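Local coordinates for protein serine-threonine phosphatase 2C (Toxoplasma gondii, PDB 2I44) that binds calcium ions and probably removes phosphate groups from serine and threonine residues of other proteins, at residues 215-219 / 220-224; 17-20 / 21-24; 300-303 / 304-308. All blocks are in the same frame, centred on the assembly; numbering follows the deposited sequence.

The three contacts follow one another along the chain without nesting or crossing, and none touches another. Interaction 2 comes first: at residues 17-24 the chain turns back on itself in a tight beta hairpin whose first strand is an outermost strand of a six-stranded antiparallel sheet. Interaction 1, at 215-224, closes the last turn of helix 214-219 on the far side of the chain's centre, the centres of the two contacts about 50 Å apart. Interaction 3, at 300-308, ends helix 291-305 shortly before strand 313-320, which rejoins the hairpin's sheet beside strand 22-29. Interactions 1 and 3 end two different helices in the same way, each with a Schellman motif.

Interaction 1. Residues 215-219 / 220-224; sequences SFRKS and RGEQP
Arg217 and Glu222 meet obliquely at the end of helix 214-219, their guanidinium and carboxylate planes 57° apart. The closest charged atoms, Arg217 NE and Glu222 OE1, are 3.5 Å apart, a loose salt bridge. Behind this pair Arg217 CB touches Pro224 CB at 4.0 Å, while Lys218 crosses the same proline ring at about a right angle and brings its CD to 3.8 Å from Pro224 CD. Lys218 reaches it because its chain bends at chi2 (59°) after CG has left opposite the backbone N. The backbone that sets these side chains in place is a Schellman motif. Glu222 N bonds to Arg217 O at 3.0 Å, with Gly221 N to Lys218 O, whose donor is less surely placed, as the second bond; Gly221, the C-prime residue, takes a positive phi of 75° that turns the chain out of the helix. One residue earlier, Phe216 O accepts two bonds from the same face of its carbonyl plane: Arg220 N lies 3.0 Å from Phe216 O, and Ser219 OG lies 2.9 Å from it. Farther out, the stronger partners of the Arg217 guanidinium are acidic: NH1 forms salt bridges with Asp237 and Asp213, and NH2 has a long, weak ion pair with Asp134. Tyr135, in a loop, packs against both Arg217 and Pro224.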
ATOM      1  N   SER A 215     -22.223  15.674 -11.691  1.00 19.24           N
ATOM      2  CA  SER A 215     -22.785  16.827 -12.378  1.00 22.41           C
ATOM      3  C   SER A 215     -23.840  17.540 -11.540  1.00 21.85           C
ATOM      4  O   SER A 215     -23.823  18.761 -11.416  1.00 20.93           O
ATOM      5  CB  SER A 215     -23.381  16.399 -13.722  1.00 24.21           C
ATOM      6  OG  SER A 215     -23.643  17.533 -14.530  1.00 27.04           O
ATOM      7  N   PHE A 216     -24.758  16.782 -10.955  1.00 23.95           N
ATOM      8  CA  PHE A 216     -25.792  17.402 -10.141  1.00 26.12           C
ATOM      9  C   PHE A 216     -25.221  18.096  -8.912  1.00 25.85           C
ATOM     10  O   PHE A 216     -25.638  19.203  -8.569  1.00 26.01           O
ATOM     11  CB  PHE A 216     -26.852  16.371  -9.736  1.00 27.77           C
ATOM     12  CG  PHE A 216     -27.867  16.104 -10.813  1.00 33.78           C
ATOM     13  CD1 PHE A 216     -28.551  17.162 -11.416  1.00 35.37           C
ATOM     14  CD2 PHE A 216     -28.151  14.802 -11.221  1.00 34.74           C
ATOM     15  CE1 PHE A 216     -29.506  16.930 -12.410  1.00 35.44           C
ATOM     16  CE2 PHE A 216     -29.104  14.555 -12.214  1.00 35.39           C
ATOM     17  CZ  PHE A 216     -29.783  15.622 -12.807  1.00 36.11           C
ATOM     18  N   ARG A 217     -24.258  17.463  -8.256  1.00 24.99           N
ATOM     19  CA  ARG A 217     -23.662  18.070  -7.076  1.00 26.23           C
ATOM     20  C   ARG A 217     -22.829  19.284  -7.457  1.00 28.03           C
ATOM     21  O   ARG A 217     -22.668  20.213  -6.660  1.00 27.84           O
ATOM     22  CB  ARG A 217     -22.812  17.045  -6.327  1.00 23.77           C
ATOM     23  CG  ARG A 217     -23.631  15.845  -5.902  1.00 24.95           C
ATOM     24  CD  ARG A 217     -22.803  14.786  -5.223  1.00 25.46           C
ATOM     25  NE  ARG A 217     -22.291  15.228  -3.935  1.00 26.55           N
ATOM     26  CZ  ARG A 217     -21.932  14.398  -2.962  1.00 28.17           C
ATOM     27  NH1 ARG A 217     -22.038  13.088  -3.147  1.00 27.07           N
ATOM     28  NH2 ARG A 217     -21.474  14.873  -1.810  1.00 27.53           N
ATOM     29  N   LYS A 218     -22.314  19.280  -8.684  1.00 29.56           N
ATOM     30  CA  LYS A 218     -21.498  20.383  -9.167  1.00 30.96           C
ATOM     31  C   LYS A 218     -22.381  21.589  -9.486  1.00 31.41           C
ATOM     32  O   LYS A 218     -21.995  22.732  -9.238  1.00 30.43           O
ATOM     33  CB  LYS A 218     -20.712  19.948 -10.410  1.00 31.84           C
ATOM     34  CG  LYS A 218     -19.582  20.886 -10.816  1.00 33.52           C
ATOM     35  CD  LYS A 218     -18.553  21.038  -9.699  1.00 35.47           C
ATOM     36  CE  LYS A 218     -17.445  22.000 -10.098  1.00 36.50           C
ATOM     37  NZ  LYS A 218     -16.659  22.458  -8.908  1.00 39.16           N
ATOM     38  N   SER A 219     -23.570  21.336 -10.028  1.00 32.25           N
ATOM     39  CA  SER A 219     -24.487  22.423 -10.361  1.00 34.04           C
ATOM     40  C   SER A 219     -25.083  22.996  -9.079  1.00 35.51           C
ATOM     41  O   SER A 219     -25.447  24.172  -9.016  1.00 36.36           O
ATOM     42  CB  SER A 219     -25.617  21.919 -11.259  1.00 33.50           C
ATOM     43  OG  SER A 219     -26.542  21.150 -10.513  1.00 34.86           O
ATOM     44  N   ARG A 220     -25.182  22.157  -8.053  1.00 36.11           N
ATOM     45  CA  ARG A 220     -25.730  22.589  -6.776  1.00 37.22           C
ATOM     46  C   ARG A 220     -24.719  23.479  -6.057  1.00 37.07           C
ATOM     47  O   ARG A 220     -24.907  23.849  -4.899  1.00 38.11           O
ATOM     48  CB  ARG A 220     -26.073  21.371  -5.911  1.00 36.90           C
ATOM     49  CG  ARG A 220     -26.715  21.727  -4.585  1.00 39.49           C
ATOM     50  CD  ARG A 220     -27.964  22.569  -4.800  1.00 40.16           C
ATOM     51  NE  ARG A 220     -29.009  21.810  -5.482  1.00 41.62           N
ATOM     52  CZ  ARG A 220     -29.785  20.903  -4.887  1.00 41.19           C
ATOM     53  NH1 ARG A 220     -29.646  20.634  -3.591  1.00 40.44           N
ATOM     54  NH2 ARG A 220     -30.705  20.256  -5.588  1.00 39.94           N
ATOM     55  N   GLY A 221     -23.638  23.818  -6.752  1.00 37.31           N
ATOM     56  CA  GLY A 221     -22.615  24.664  -6.163  1.00 35.86           C
ATOM     57  C   GLY A 221     -21.747  23.945  -5.149  1.00 35.56           C
ATOM     58  O   GLY A 221     -20.982  24.580  -4.418  1.00 37.07           O
ATOM     59  N   GLU A 222     -21.862  22.621  -5.093  1.00 33.75           N
ATOM     60  CA  GLU A 222     -21.062  21.831  -4.164  1.00 32.30           C
ATOM     61  C   GLU A 222     -19.707  21.495  -4.785  1.00 31.00           C
ATOM     62  O   GLU A 222     -19.349  22.006  -5.854  1.00 28.97           O
ATOM     63  CB  GLU A 222     -21.781  20.530  -3.808  1.00 34.77           C
ATOM     64  CG  GLU A 222     -23.077  20.694  -3.036  1.00 37.00           C
ATOM     65  CD  GLU A 222     -23.828  19.381  -2.912  1.00 37.76           C
ATOM     66  OE1 GLU A 222     -23.200  18.362  -2.555  1.00 40.46           O
ATOM     67  OE2 GLU A 222     -25.047  19.362  -3.165  1.00 39.61           O
ATOM     68  N   GLN A 223     -18.968  20.615  -4.121  1.00 27.70           N
ATOM     69  CA  GLN A 223     -17.655  20.217  -4.602  1.00 26.50           C
ATOM     70  C   GLN A 223     -17.453  18.705  -4.696  1.00 23.36           C
ATOM     71  O   GLN A 223     -16.716  18.122  -3.904  1.00 20.59           O
ATOM     72  CB  GLN A 223     -16.579  20.827  -3.704  1.00 30.08           C
ATOM     73  CG  GLN A 223     -16.504  22.339  -3.795  1.00 33.11           C
ATOM     74  CD  GLN A 223     -15.831  22.954  -2.590  1.00 38.55           C
ATOM     75  OE1 GLN A 223     -16.287  22.775  -1.457  1.00 41.42           O
ATOM     76  NE2 GLN A 223     -14.743  23.685  -2.820  1.00 39.12           N
ATOM     77  N   PRO A 224     -18.114  18.053  -5.667  1.00 20.57           N
ATOM     78  CA  PRO A 224     -17.968  16.603  -5.833  1.00 20.58           C
ATOM     79  C   PRO A 224     -16.510  16.313  -6.198  1.00 18.94           C
ATOM     80  O   PRO A 224     -15.871  17.117  -6.882  1.00 18.20           O
ATOM     81  CB  PRO A 224     -18.938  16.289  -6.975  1.00 20.29           C
ATOM     82  CG  PRO A 224     -18.884  17.538  -7.801  1.00 19.67           C
ATOM     83  CD  PRO A 224     -18.948  18.619  -6.741  1.00 20.96           C
TER

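Interaction 2. Residues 17-20 / 21-24; sequences TSYP and AFDA
Thr17 and Ala24 form an antiparallel hydrogen-bonded pair, with two backbone bonds, Thr17 N to Ala24 O and Ala24 N to Thr17 O, both 2.9 Å. The axes of the short strands 17-19 and 22-24 approach to 4.7 Å, with their directions 156° apart, and a tight turn through Pro20 and Ala21 joins them: a beta hairpin. Nearer the turn Tyr19 N reaches Phe22 O at 2.8 Å, whereas the return bond from Phe22 N to Tyr19 O is weak. Ser18 and Asp23 form the non-hydrogen-bonded pair between, where Asp23 CA makes a CA-H...O contact with Thr17 O. On the face that carries Tyr19 and Phe22, the tyrosine CB sits squarely over the phenylalanine ring, a CH-pi contact 4.0 Å from Tyr19 CB to the Phe22 centroid. The rings themselves meet obliquely, planes 33° apart, with Tyr19 CD2 3.4 Å from Phe22 CE1. Phe22 CG stands between its backbone N and carbonyl carbon (chi1 62°), which folds the ring back toward Tyr19. On the other face Ser18 OG gives a weak bond to Asp23 OD1. Asp23 has salt bridges from OD1 to Lys321, just past strand 313-320, and from OD2 to Arg285 on helix 274-286. Phe22 meets Phe56 of strand 53-62 edge-to-face, bridging the two sheets of the PP2C beta sandwich, while Asp23-Phe319 backbone bonds join the hairpin to strand 313-320 in its own sheet.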
ATOM      1  N   THR A  17      16.542  -0.131  11.714  1.00 25.74           N
ATOM      2  CA  THR A  17      16.301  -0.981  12.882  1.00 25.76           C
ATOM      3  C   THR A  17      16.351  -2.472  12.526  1.00 26.65           C
ATOM      4  O   THR A  17      15.662  -2.924  11.605  1.00 25.57           O
ATOM      5  CB  THR A  17      14.926  -0.658  13.504  1.00 25.25           C
ATOM      6  OG1 THR A  17      14.861   0.741  13.812  1.00 25.50           O
ATOM      7  CG2 THR A  17      14.704  -1.464  14.773  1.00 25.84           C
ATOM      8  N   SER A  18      17.159  -3.228  13.267  1.00 26.29           N
ATOM      9  CA  SER A  18      17.329  -4.664  13.030  1.00 27.19           C
ATOM     10  C   SER A  18      16.328  -5.562  13.760  1.00 26.49           C
ATOM     11  O   SER A  18      16.145  -5.463  14.974  1.00 27.00           O
ATOM     12  CB  SER A  18      18.754  -5.089  13.407  1.00 26.54           C
ATOM     13  OG  SER A  18      18.943  -6.479  13.214  1.00 29.25           O
ATOM     14  N   TYR A  19      15.682  -6.440  13.003  1.00 27.03           N
ATOM     15  CA  TYR A  19      14.714  -7.381  13.553  1.00 26.53           C
ATOM     16  C   TYR A  19      15.177  -8.789  13.179  1.00 27.53           C
ATOM     17  O   TYR A  19      16.010  -8.964  12.287  1.00 27.34           O
ATOM     18  CB  TYR A  19      13.313  -7.098  12.994  1.00 25.73           C
ATOM     19  CG  TYR A  19      12.748  -5.755  13.417  1.00 24.70           C
ATOM     20  CD1 TYR A  19      12.227  -5.560  14.697  1.00 24.24           C
ATOM     21  CD2 TYR A  19      12.757  -4.671  12.543  1.00 26.07           C
ATOM     22  CE1 TYR A  19      11.729  -4.317  15.094  1.00 23.47           C
ATOM     23  CE2 TYR A  19      12.263  -3.421  12.925  1.00 25.37           C
ATOM     24  CZ  TYR A  19      11.751  -3.249  14.199  1.00 26.14           C
ATOM     25  OH  TYR A  19      11.259  -2.016  14.564  1.00 23.52           O
ATOM     26  N   PRO A  20      14.652  -9.811  13.863  1.00 28.58           N
ATOM     27  CA  PRO A  20      15.043 -11.192  13.579  1.00 28.54           C
ATOM     28  C   PRO A  20      15.092 -11.594  12.102  1.00 28.84           C
ATOM     29  O   PRO A  20      16.111 -12.104  11.630  1.00 28.23           O
ATOM     30  CB  PRO A  20      14.026 -11.996  14.380  1.00 29.36           C
ATOM     31  CG  PRO A  20      13.852 -11.148  15.598  1.00 29.24           C
ATOM     32  CD  PRO A  20      13.724  -9.757  15.008  1.00 29.77           C
ATOM     33  N   ALA A  21      14.011 -11.351  11.369  1.00 27.44           N
ATOM     34  CA  ALA A  21      13.963 -11.739   9.963  1.00 27.08           C
ATOM     35  C   ALA A  21      14.174 -10.625   8.943  1.00 26.20           C
ATOM     36  O   ALA A  21      14.074 -10.874   7.742  1.00 27.95           O
ATOM     37  CB  ALA A  21      12.639 -12.454   9.671  1.00 26.69           C
ATOM     38  N   PHE A  22      14.485  -9.414   9.392  1.00 23.19           N
ATOM     39  CA  PHE A  22      14.666  -8.314   8.446  1.00 23.32           C
ATOM     40  C   PHE A  22      15.075  -7.024   9.130  1.00 22.64           C
ATOM     41  O   PHE A  22      14.893  -6.867  10.335  1.00 24.04           O
ATOM     42  CB  PHE A  22      13.342  -8.057   7.733  1.00 20.75           C
ATOM     43  CG  PHE A  22      12.246  -7.638   8.672  1.00 21.45           C
ATOM     44  CD1 PHE A  22      12.045  -6.290   8.984  1.00 20.48           C
ATOM     45  CD2 PHE A  22      11.458  -8.596   9.302  1.00 20.12           C
ATOM     46  CE1 PHE A  22      11.077  -5.908   9.913  1.00 20.61           C
ATOM     47  CE2 PHE A  22      10.485  -8.222  10.235  1.00 21.31           C
ATOM     48  CZ  PHE A  22      10.296  -6.876  10.539  1.00 18.45           C
ATOM     49  N   ASP A  23      15.612  -6.094   8.346  1.00 22.85           N
ATOM     50  CA  ASP A  23      15.979  -4.782   8.861  1.00 22.87           C
ATOM     51  C   ASP A  23      15.021  -3.822   8.164  1.00 23.33           C
ATOM     52  O   ASP A  23      14.704  -3.999   6.983  1.00 22.69           O
ATOM     53  CB  ASP A  23      17.426  -4.433   8.513  1.00 26.57           C
ATOM     54  CG  ASP A  23      18.411  -5.451   9.047  1.00 30.66           C
ATOM     55  OD1 ASP A  23      18.162  -5.993  10.146  1.00 30.24           O
ATOM     56  OD2 ASP A  23      19.435  -5.707   8.373  1.00 34.21           O
ATOM     57  N   ALA A  24      14.539  -2.821   8.885  1.00 21.95           N
ATOM     58  CA  ALA A  24      13.600  -1.897   8.283  1.00 20.81           C
ATOM     59  C   ALA A  24      13.892  -0.446   8.586  1.00 21.19           C
ATOM     60  O   ALA A  24      14.529  -0.113   9.585  1.00 22.28           O
ATOM     61  CB  ALA A  24      12.184  -2.242   8.721  1.00 22.51           C
TER

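Interaction 3. Residues 300-303 / 304-308; sequences LAEQ and QSRNQ
Leu300 O and Ala301 O accept helical bonds from Gln304 N and Ser305 N, both 3.0 Å, before the last turn of helix 291-305 unwinds. Gln308 N then bonds to Gln303 O at 2.9 Å and Asn307 N to Gln304 O at 2.8 Å; with Asn307 at positive phi, this is a Schellman motif. Along the outside of that turn Glu302 and Arg306 form a salt bridge, Glu302 OE2 to Arg306 NE at 2.7 Å. The bond is nearly straight, 164° at the hydrogen: it uses the anti lone pair of OE2 and enters at the edge of the guanidinium, although the carboxylate plane is turned 75° from it. Glu302 gets there by bending at chi2 (56°), whereas Arg306 runs extended from CG to NE. Gln303 folds its amide toward the helix end, where NE2 lies 3.4 Å from Gln308 CB. A water accepts from both Gln303 NE2, at 3.0 Å, and Arg306 NH1, at 3.2 Å, and sits in the guanidinium plane. Val271 touches Glu302 and Gln303, and Met272 touches Glu302. The Gln303 side chain is about 6 Å from that of the calcium ligand Asp311. With carboxylate and water both meeting its edge, the Arg306 guanidinium is probably restrained in its rotation, and the short ion pair would be expected to stabilise the charged forms of both residues.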
ATOM      1  N   LEU A 300      13.516  14.129  -3.686  1.00 23.08           N
ATOM      2  CA  LEU A 300      13.300  15.555  -3.489  1.00 24.60           C
ATOM      3  C   LEU A 300      14.345  16.389  -4.233  1.00 24.79           C
ATOM      4  O   LEU A 300      14.022  17.430  -4.806  1.00 25.46           O
ATOM      5  CB  LEU A 300      13.321  15.886  -1.994  1.00 26.32           C
ATOM      6  CG  LEU A 300      12.096  15.430  -1.193  1.00 27.64           C
ATOM      7  CD1 LEU A 300      12.349  15.549   0.305  1.00 25.39           C
ATOM      8  CD2 LEU A 300      10.904  16.277  -1.596  1.00 27.86           C
ATOM      9  N   ALA A 301      15.589  15.929  -4.231  1.00 24.68           N
ATOM     10  CA  ALA A 301      16.656  16.640  -4.922  1.00 26.19           C
ATOM     11  C   ALA A 301      16.366  16.672  -6.422  1.00 27.06           C
ATOM     12  O   ALA A 301      16.504  17.708  -7.068  1.00 27.71           O
ATOM     13  CB  ALA A 301      17.990  15.957  -4.661  1.00 25.24           C
ATOM     14  N   GLU A 302      15.956  15.532  -6.970  1.00 27.24           N
ATOM     15  CA  GLU A 302      15.644  15.430  -8.390  1.00 26.89           C
ATOM     16  C   GLU A 302      14.490  16.350  -8.758  1.00 26.82           C
ATOM     17  O   GLU A 302      14.507  16.998  -9.810  1.00 27.83           O
ATOM     18  CB  GLU A 302      15.281  13.989  -8.748  1.00 27.03           C
ATOM     19  CG  GLU A 302      14.918  13.772 -10.213  1.00 25.44           C
ATOM     20  CD  GLU A 302      16.015  14.229 -11.164  1.00 26.32           C
ATOM     21  OE1 GLU A 302      17.205  14.121 -10.798  1.00 25.73           O
ATOM     22  OE2 GLU A 302      15.691  14.687 -12.278  1.00 26.02           O
ATOM     23  N   GLN A 303      13.482  16.406  -7.894  1.00 27.02           N
ATOM     24  CA  GLN A 303      12.333  17.254  -8.147  1.00 25.26           C
ATOM     25  C   GLN A 303      12.747  18.726  -8.189  1.00 26.49           C
ATOM     26  O   GLN A 303      12.268  19.479  -9.042  1.00 24.80           O
ATOM     27  CB  GLN A 303      11.261  17.018  -7.080  1.00 26.54           C
ATOM     28  CG  GLN A 303      10.515  15.676  -7.209  1.00 25.69           C
ATOM     29  CD  GLN A 303       9.539  15.623  -8.382  1.00 25.90           C
ATOM     30  OE1 GLN A 303       8.385  15.215  -8.219  1.00 27.29           O
ATOM     31  NE2 GLN A 303       9.996  16.016  -9.563  1.00 23.88           N
ATOM     32  N   GLN A 304      13.630  19.140  -7.278  1.00 26.30           N
ATOM     33  CA  GLN A 304      14.093  20.529  -7.268  1.00 29.31           C
ATOM     34  C   GLN A 304      14.803  20.797  -8.587  1.00 27.92           C
ATOM     35  O   GLN A 304      14.580  21.816  -9.233  1.00 29.59           O
ATOM     36  CB  GLN A 304      15.097  20.787  -6.140  1.00 32.97           C
ATOM     37  CG  GLN A 304      14.606  20.536  -4.729  1.00 37.56           C
ATOM     38  CD  GLN A 304      15.585  21.066  -3.690  1.00 41.17           C
ATOM     39  OE1 GLN A 304      15.564  22.252  -3.350  1.00 41.28           O
ATOM     40  NE2 GLN A 304      16.463  20.193  -3.198  1.00 40.26           N
ATOM     41  N   SER A 305      15.667  19.862  -8.962  1.00 26.75           N
ATOM     42  CA  SER A 305      16.446  19.937 -10.189  1.00 26.45           C
ATOM     43  C   SER A 305      15.539  20.125 -11.405  1.00 26.72           C
ATOM     44  O   SER A 305      15.949  20.685 -12.424  1.00 26.87           O
ATOM     45  CB  SER A 305      17.263  18.651 -10.340  1.00 27.19           C
ATOM     46  OG  SER A 305      18.221  18.753 -11.378  1.00 31.21           O
ATOM     47  N   ARG A 306      14.301  19.658 -11.289  1.00 25.98           N
ATOM     48  CA  ARG A 306      13.340  19.756 -12.380  1.00 23.63           C
ATOM     49  C   ARG A 306      12.404  20.932 -12.212  1.00 23.95           C
ATOM     50  O   ARG A 306      11.533  21.148 -13.048  1.00 22.71           O
ATOM     51  CB  ARG A 306      12.492  18.488 -12.467  1.00 21.73           C
ATOM     52  CG  ARG A 306      13.276  17.214 -12.656  1.00 21.61           C
ATOM     53  CD  ARG A 306      12.344  16.015 -12.700  1.00 18.27           C
ATOM     54  NE  ARG A 306      13.074  14.763 -12.846  1.00 15.58           N
ATOM     55  CZ  ARG A 306      12.498  13.584 -13.040  1.00 18.31           C
ATOM     56  NH1 ARG A 306      11.177  13.490 -13.111  1.00 19.07           N
ATOM     57  NH2 ARG A 306      13.245  12.498 -13.180  1.00 18.84           N
ATOM     58  N   ASN A 307      12.566  21.684 -11.130  1.00 24.48           N
ATOM     59  CA  ASN A 307      11.683  22.820 -10.892  1.00 27.52           C
ATOM     60  C   ASN A 307      10.264  22.347 -10.591  1.00 28.92           C
ATOM     61  O   ASN A 307       9.292  23.072 -10.822  1.00 27.87           O
ATOM     62  CB  ASN A 307      11.657  23.716 -12.121  1.00 31.21           C
ATOM     63  CG  ASN A 307      12.434  24.970 -11.923  1.00 34.56           C
ATOM     64  OD1 ASN A 307      11.920  25.953 -11.386  1.00 38.90           O
ATOM     65  ND2 ASN A 307      13.693  24.952 -12.338  1.00 33.92           N
ATOM     66  N   GLN A 308      10.150  21.127 -10.078  1.00 27.77           N
ATOM     67  CA  GLN A 308       8.851  20.555  -9.754  1.00 29.16           C
ATOM     68  C   GLN A 308       8.527  20.547  -8.266  1.00 27.59           C
ATOM     69  O   GLN A 308       9.353  20.151  -7.441  1.00 28.04           O
ATOM     70  CB  GLN A 308       8.771  19.122 -10.270  1.00 29.95           C
ATOM     71  CG  GLN A 308       8.167  18.986 -11.642  1.00 34.42           C
ATOM     72  CD  GLN A 308       6.703  19.373 -11.655  1.00 36.55           C
ATOM     73  OE1 GLN A 308       5.906  18.862 -10.864  1.00 35.11           O
ATOM     74  NE2 GLN A 308       6.339  20.282 -12.555  1.00 38.26           N
TER
HETATM   75  O   HOH W   1       8.806  15.439 -12.221  1.00 21.64           O